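Local coordinates for putative oxidoreductase (Salmonella enterica subsp. enterica serovar Typhimurium, PDB 3NX4), which binds NADP and probably reduces acryloyl-CoA with NADPH, as a member of the medium-chain dehydrogenase/reductase family, at residues 31-36 and 68-73; 219-224 and 247-252. All coordinates share one frame; numbering follows the deposited sequence.

Contact 1 (31-36 and 68-73)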
loop_
_atom_site.group_PDB
_atom_site.type_symbol
_atom_site.label_atom_id
_atom_site.label_comp_id
_atom_site.label_asym_id
_atom_site.label_seq_id
_atom_site.Cartn_x
_atom_site.Cartn_y
_atom_site.Cartn_z
ATOM N N THR A 31 -23.684 -28.279 -12.146
ATOM C CA THR A 31 -23.389 -28.393 -13.569
ATOM C C THR A 31 -24.017 -27.248 -14.342
ATOM O O THR A 31 -25.224 -27.011 -14.259
ATOM C CB THR A 31 -23.904 -29.720 -14.147
ATOM O OG1 THR A 31 -23.177 -30.799 -13.555
ATOM C CG2 THR A 31 -23.712 -29.746 -15.658
ATOM N N VAL A 32 -23.187 -26.541 -15.097
ATOM C CA VAL A 32 -23.627 -25.351 -15.804
ATOM C C VAL A 32 -23.477 -25.520 -17.305
ATOM O O VAL A 32 -22.430 -25.952 -17.788
ATOM C CB VAL A 32 -22.808 -24.124 -15.355
ATOM C CG1 VAL A 32 -23.280 -22.877 -16.066
ATOM C CG2 VAL A 32 -22.899 -23.959 -13.828
ATOM N N ASP A 33 -24.537 -25.197 -18.037
ATOM C CA ASP A 33 -24.461 -25.109 -19.485
ATOM C C ASP A 33 -23.997 -23.700 -19.816
ATOM O O ASP A 33 -24.728 -22.734 -19.599
ATOM C CB ASP A 33 -25.825 -25.393 -20.112
ATOM C CG ASP A 33 -26.312 -26.805 -19.830
ATOM O OD1 ASP A 33 -25.474 -27.682 -19.524
ATOM O OD2 ASP A 33 -27.534 -27.036 -19.921
ATOM N N VAL A 34 -22.770 -23.597 -20.317
ATOM C CA VAL A 34 -22.109 -22.315 -20.535
ATOM C C VAL A 34 -22.578 -21.646 -21.814
ATOM O O VAL A 34 -22.635 -22.277 -22.869
ATOM C CB VAL A 34 -20.580 -22.488 -20.580
ATOM C CG1 VAL A 34 -19.897 -21.169 -20.926
ATOM C CG2 VAL A 34 -20.075 -23.040 -19.233
ATOM N N HIS A 35 -22.910 -20.363 -21.724
ATOM C CA HIS A 35 -23.369 -19.631 -22.900
ATOM C C HIS A 35 -22.369 -18.577 -23.339
ATOM O O HIS A 35 -22.291 -18.246 -24.519
ATOM C CB HIS A 35 -24.741 -19.011 -22.642
ATOM C CG HIS A 35 -25.807 -20.029 -22.381
ATOM N ND1 HIS A 35 -26.781 -19.861 -21.422
ATOM C CD2 HIS A 35 -26.037 -21.240 -22.943
ATOM C CE1 HIS A 35 -27.571 -20.920 -21.408
ATOM N NE2 HIS A 35 -27.140 -21.773 -22.320
ATOM N N TRP A 36 -21.600 -18.062 -22.381
ATOM C CA TRP A 36 -20.579 -17.059 -22.662
ATOM C C TRP A 36 -19.346 -17.296 -21.811
ATOM O O TRP A 36 -19.441 -17.783 -20.681
ATOM C CB TRP A 36 -21.114 -15.657 -22.365
ATOM C CG TRP A 36 -22.333 -15.320 -23.144
ATOM C CD1 TRP A 36 -23.634 -15.448 -22.735
ATOM C CD2 TRP A 36 -22.380 -14.806 -24.475
ATOM N NE1 TRP A 36 -24.484 -15.038 -23.733
ATOM C CE2 TRP A 36 -23.738 -14.645 -24.814
ATOM C CE3 TRP A 36 -21.401 -14.461 -25.418
ATOM C CZ2 TRP A 36 -24.144 -14.157 -26.057
ATOM C CZ3 TRP A 36 -21.807 -13.982 -26.649
ATOM C CH2 TRP A 36 -23.165 -13.829 -26.955
ATOM N N THR A 68 -26.431 -21.293 -17.630
ATOM C CA THR A 68 -27.625 -21.720 -16.929
ATOM C C THR A 68 -27.365 -23.048 -16.239
ATOM O O THR A 68 -26.802 -23.967 -16.834
ATOM C CB THR A 68 -28.795 -21.911 -17.929
ATOM O OG1 THR A 68 -28.972 -20.708 -18.684
ATOM C CG2 THR A 68 -30.085 -22.235 -17.202
ATOM N N VAL A 69 -27.789 -23.153 -14.985
ATOM C CA VAL A 69 -27.642 -24.390 -14.232
ATOM C C VAL A 69 -28.455 -25.506 -14.885
ATOM O O VAL A 69 -29.660 -25.366 -15.101
ATOM C CB VAL A 69 -28.084 -24.199 -12.768
ATOM C CG1 VAL A 69 -28.081 -25.537 -12.012
ATOM C CG2 VAL A 69 -27.189 -23.161 -12.076
ATOM N N HIS A 70 -27.791 -26.605 -15.224
ATOM C CA HIS A 70 -28.504 -27.783 -15.721
ATOM C C HIS A 70 -28.987 -28.623 -14.543
ATOM O O HIS A 70 -30.137 -29.062 -14.503
ATOM C CB HIS A 70 -27.606 -28.643 -16.602
ATOM C CG HIS A 70 -28.234 -29.946 -17.000
ATOM N ND1 HIS A 70 -29.340 -30.019 -17.818
ATOM C CD2 HIS A 70 -27.917 -31.224 -16.683
ATOM C CE1 HIS A 70 -29.673 -31.285 -17.997
ATOM N NE2 HIS A 70 -28.828 -32.037 -17.314
ATOM N N ALA A 71 -28.093 -28.846 -13.584
ATOM C CA ALA A 71 -28.423 -29.610 -12.385
ATOM C C ALA A 71 -27.590 -29.128 -11.208
ATOM O O ALA A 71 -26.484 -28.627 -11.390
ATOM C CB ALA A 71 -28.195 -31.093 -12.620
ATOM N N SER A 72 -28.123 -29.289 -10.002
ATOM C CA SER A 72 -27.427 -28.858 -8.798
ATOM C C SER A 72 -27.701 -29.768 -7.603
ATOM O O SER A 72 -28.847 -30.094 -7.319
ATOM C CB SER A 72 -27.840 -27.439 -8.423
ATOM O OG SER A 72 -27.277 -27.072 -7.172
ATOM N N GLU A 73 -26.636 -30.151 -6.908
ATOM C CA GLU A 73 -26.736 -30.818 -5.610
ATOM C C GLU A 73 -26.523 -29.817 -4.473
ATOM O O GLU A 73 -26.526 -30.180 -3.300
ATOM C CB GLU A 73 -25.702 -31.933 -5.504
ATOM C CG GLU A 73 -26.066 -33.193 -6.267
ATOM C CD GLU A 73 -24.943 -34.211 -6.259
ATOM O OE1 GLU A 73 -23.768 -33.802 -6.389
ATOM O OE2 GLU A 73 -25.235 -35.419 -6.117
#
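Asp-33 and Thr-68 face each other as an antiparallel hydrogen-bonded pair. Asp-33 N gives to Thr-68 O at 2.8 Å, and Thr-68 N returns a bond to Asp-33 O at 3.0 Å. Val-32 and Val-69 form the next, non-hydrogen-bonded pair, with both side chains on the buried face of the sheet.

The Asp-33 side chain can be followed outward on the other face. Asp-33 CB lies 3.7 Å from Thr-68 O. CG is anti to the carbonyl carbon (chi1 -63°), which brings the carboxylate over CB of His-70. Asp-33 OD1 and OD2 both approach His-70 CB, each at 3.7 Å. The planes of the Asp-33 carboxylate and the His-70 ring are 32° apart. Asp-33 OD2 is still 4.1 Å from His-70 ND1, too far for a bond. OD1 has a long, weak ion pair with Arg-101.

His-35 meets Thr-68 with the edge of its ring. His-35 CE1 lies 3.1 Å from Thr-68 OG1, near the ring plane. One ring face rests on Asp-33 O. The hydroxyl of Thr-68 is hydrogen-bonded to Glu-82.

Further along, Thr-31 O takes His-70 N at 2.8 Å and, weakly, Ala-71 N. Thr-31 N gives to Ala-71 O at 2.9 Å. Two residues, His-70 and Ala-71, thus stand opposite one. This is a classic beta bulge in an antiparallel strand pair of the GroES-like domain of this dehydrogenase family.

Contact 2 (219-224 and 247-252). With NAP (NADP nicotinamide-adenine-dinucleotide phosphate), chain C.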
loop_
_atom_site.group_PDB
_atom_site.type_symbol
_atom_site.label_atom_id
_atom_site.label_comp_id
_atom_site.label_asym_id
_atom_site.label_seq_id
_atom_site.Cartn_x
_atom_site.Cartn_y
_atom_site.Cartn_z
ATOM N N VAL A 219 0.101 -2.525 -15.141
ATOM C CA VAL A 219 1.380 -2.764 -15.789
ATOM C C VAL A 219 2.523 -3.225 -14.896
ATOM O O VAL A 219 3.318 -4.054 -15.287
ATOM C CB VAL A 219 1.831 -1.509 -16.555
ATOM C CG1 VAL A 219 3.142 -1.753 -17.253
ATOM C CG2 VAL A 219 0.766 -1.066 -17.519
ATOM N N GLY A 220 2.607 -2.666 -13.703
ATOM C CA GLY A 220 3.674 -3.009 -12.796
ATOM C C GLY A 220 5.002 -2.467 -13.285
ATOM O O GLY A 220 5.058 -1.562 -14.092
ATOM N N ASP A 221 6.079 -3.038 -12.767
ATOM C CA ASP A 221 7.427 -2.692 -13.183
ATOM C C ASP A 221 7.758 -1.212 -13.055
ATOM O O ASP A 221 7.417 -0.569 -12.077
ATOM C CB ASP A 221 7.635 -3.123 -14.630
ATOM C CG ASP A 221 9.100 -3.250 -14.999
ATOM O OD1 ASP A 221 9.860 -3.856 -14.227
ATOM O OD2 ASP A 221 9.483 -2.735 -16.060
ATOM N N LYS A 222 8.421 -0.687 -14.076
ATOM C CA LYS A 222 8.830 0.706 -14.119
ATOM C C LYS A 222 7.679 1.692 -14.162
ATOM O O LYS A 222 7.758 2.759 -13.585
ATOM C CB LYS A 222 9.799 0.967 -15.268
ATOM C CG LYS A 222 11.229 0.635 -14.930
ATOM C CD LYS A 222 12.133 0.773 -16.134
ATOM C CE LYS A 222 13.562 0.423 -15.785
ATOM N NZ LYS A 222 13.668 -0.979 -15.337
ATOM N N VAL A 223 6.628 1.349 -14.888
ATOM C CA VAL A 223 5.505 2.246 -14.989
ATOM C C VAL A 223 4.903 2.447 -13.606
ATOM O O VAL A 223 4.680 3.559 -13.202
ATOM C CB VAL A 223 4.455 1.700 -15.958
ATOM C CG1 VAL A 223 3.193 2.515 -15.896
ATOM C CG2 VAL A 223 5.005 1.688 -17.367
ATOM N N LEU A 224 4.720 1.362 -12.872
ATOM C CA LEU A 224 4.183 1.434 -11.527
ATOM C C LEU A 224 5.132 2.201 -10.630
ATOM O O LEU A 224 4.704 3.007 -9.824
ATOM C CB LEU A 224 3.939 0.041 -10.967
ATOM C CG LEU A 224 3.552 -0.058 -9.497
ATOM C CD1 LEU A 224 2.369 0.823 -9.194
ATOM C CD2 LEU A 224 3.275 -1.495 -9.121
ATOM N N ALA A 247 8.393 -7.337 -11.574
ATOM C CA ALA A 247 9.286 -6.660 -10.637
ATOM C C ALA A 247 8.691 -5.317 -10.224
ATOM O O ALA A 247 7.885 -4.736 -10.955
ATOM C CB ALA A 247 10.673 -6.471 -11.248
ATOM N N LEU A 248 9.102 -4.829 -9.062
ATOM C CA LEU A 248 8.682 -3.523 -8.570
ATOM C C LEU A 248 9.908 -2.768 -8.069
ATOM O O LEU A 248 10.191 -2.771 -6.881
ATOM C CB LEU A 248 7.620 -3.644 -7.483
ATOM C CG LEU A 248 7.074 -2.300 -7.000
ATOM C CD1 LEU A 248 6.930 -1.325 -8.147
ATOM C CD2 LEU A 248 5.764 -2.482 -6.270
ATOM N N PRO A 249 10.641 -2.145 -8.984
ATOM C CA PRO A 249 11.866 -1.423 -8.632
ATOM C C PRO A 249 11.558 -0.019 -8.150
ATOM O O PRO A 249 11.676 0.943 -8.898
ATOM C CB PRO A 249 12.605 -1.350 -9.963
ATOM C CG PRO A 249 11.530 -1.314 -10.971
ATOM C CD PRO A 249 10.418 -2.168 -10.438
ATOM N N THR A 250 11.171 0.078 -6.887
ATOM C CA THR A 250 10.786 1.341 -6.283
ATOM C C THR A 250 11.599 1.650 -5.031
ATOM O O THR A 250 12.559 0.960 -4.712
ATOM C CB THR A 250 9.272 1.365 -5.961
ATOM O OG1 THR A 250 8.902 2.651 -5.462
ATOM C CG2 THR A 250 8.923 0.307 -4.938
ATOM N N THR A 251 11.224 2.725 -4.353
ATOM C CA THR A 251 11.871 3.137 -3.123
ATOM C C THR A 251 10.796 3.384 -2.078
ATOM O O THR A 251 9.618 3.497 -2.398
ATOM C CB THR A 251 12.702 4.412 -3.289
ATOM O OG1 THR A 251 11.835 5.549 -3.339
ATOM C CG2 THR A 251 13.541 4.349 -4.554
ATOM N N VAL A 252 11.201 3.432 -0.823
ATOM C CA VAL A 252 10.271 3.678 0.259
ATOM C C VAL A 252 9.839 5.141 0.315
ATOM O O VAL A 252 8.947 5.489 1.078
ATOM C CB VAL A 252 10.882 3.291 1.617
ATOM C CG1 VAL A 252 11.270 1.829 1.630
ATOM C CG2 VAL A 252 12.077 4.163 1.927
HETATM P PA NAP C . -4.770 -6.568 -21.229
HETATM O O1A NAP C . -6.120 -6.434 -21.801
HETATM O O2A NAP C . -3.757 -7.276 -22.026
HETATM O O5B NAP C . -4.227 -5.139 -20.766
HETATM C C5B NAP C . -2.863 -4.990 -20.485
HETATM C C4B NAP C . -2.484 -3.628 -21.048
HETATM O O4B NAP C . -1.189 -3.309 -20.618
HETATM C C3B NAP C . -2.455 -3.614 -22.578
HETATM O O3B NAP C . -3.702 -3.194 -23.098
HETATM C C2B NAP C . -1.376 -2.593 -22.884
HETATM O O2B NAP C . -1.993 -1.329 -22.905
HETATM C C1B NAP C . -0.482 -2.645 -21.657
HETATM N N9A NAP C . 0.749 -3.409 -21.906
HETATM C C8A NAP C . 0.865 -4.633 -22.517
HETATM N N7A NAP C . 2.175 -4.982 -22.510
HETATM C C5A NAP C . 2.882 -4.013 -21.894
HETATM C C6A NAP C . 4.236 -3.860 -21.621
HETATM N N6A NAP C . 5.117 -4.784 -21.984
HETATM N N1A NAP C . 4.663 -2.735 -20.961
HETATM C C2A NAP C . 3.760 -1.765 -20.580
HETATM N N3A NAP C . 2.418 -1.914 -20.859
HETATM C C4A NAP C . 1.993 -3.020 -21.508
HETATM O O3 NAP C . -4.866 -7.351 -19.817
HETATM P PN NAP C . -6.041 -7.353 -18.728
HETATM O O1N NAP C . -6.889 -8.556 -18.887
HETATM O O2N NAP C . -6.667 -6.012 -18.775
HETATM O O5D NAP C . -5.135 -7.501 -17.404
HETATM C C5D NAP C . -4.233 -6.468 -17.086
HETATM C C4D NAP C . -3.238 -6.961 -16.047
HETATM O O4D NAP C . -3.941 -7.224 -14.857
HETATM C C3D NAP C . -2.592 -8.272 -16.463
HETATM O O3D NAP C . -1.252 -8.283 -16.021
HETATM C C2D NAP C . -3.380 -9.324 -15.716
HETATM O O2D NAP C . -2.590 -10.449 -15.420
HETATM C C1D NAP C . -3.732 -8.561 -14.455
HETATM N N1N NAP C . -4.936 -9.048 -13.772
HETATM C C2N NAP C . -4.801 -9.518 -12.497
HETATM C C3N NAP C . -5.901 -9.974 -11.777
HETATM C C7N NAP C . -5.783 -9.972 -10.278
HETATM O O7N NAP C . -6.454 -10.942 -9.517
HETATM N N7N NAP C . -5.032 -9.037 -9.706
HETATM C C4N NAP C . -7.160 -9.945 -12.377
HETATM C C5N NAP C . -7.288 -9.455 -13.684
HETATM C C6N NAP C . -6.164 -8.998 -14.369
HETATM P P2B NAP C . -1.480 -0.173 -23.921
HETATM O O1X NAP C . -2.544 0.891 -23.945
HETATM O O2X NAP C . -0.185 0.410 -23.410
HETATM O O3X NAP C . -1.296 -0.794 -25.279
#
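Ala-247 O receives the backbone N-H of Asp-221 at 3.1 Å, in a weak bond bent to 121° at the hydrogen. Asp-221 CA also points a C-H at this oxygen. The carbonyl is therefore met by two neighbouring groups of one residue, where the chain enters helix 221-229. Asp-221 OD1 comes to 4.0 Å from Ala-247 CB. Asp-221 O lies 3.8 Å from Pro-249 CD, so the proline ring packs against the first turn.

Deeper in, the contact is apolar. Leu-224 CD2 lies 3.8 Å from Leu-248 CD1 and 3.9 Å from Leu-248 CD2. Leu-248 CG is anti to its backbone N (chi1 -176°), and this brings both methyls to Leu-224.

Before the helix, Val-219 belongs to the NADP pocket. Val-219 CG1 approaches C2A of the NADP adenine at 3.4 Å. Asp-217 holds the N-H of Gly-220 by a hydrogen bond.

Helix 221-229 follows strand 212-217 of the parallel, Rossmann-type sheet. Strand 247-251 pairs antiparallel with a strand of the second subunit, so beta structure continues across the interface. Leu-224 also packs on Val-252 of that subunit, and Leu-248 on its Thr-250.

The two contacts lie on opposite sides of the chain's centre, with their own centres about 42 Å apart, and share no helix or strand. Both are partly buried. Contact 1 joins two strands of the mixed sheet in the GroES-like domain, away from the annotated sites. It is held mainly by regular backbone bonds, with polar side chains on its more exposed face. Contact 2 sets a helix start against a strand in the nucleotide-binding domain. It has one weak backbone bond and relies more on leucine and proline packing. No other chain of the assembly touches 31-36 or 68-73, whereas contact 2 reaches from the NADP pocket to the subunit interface.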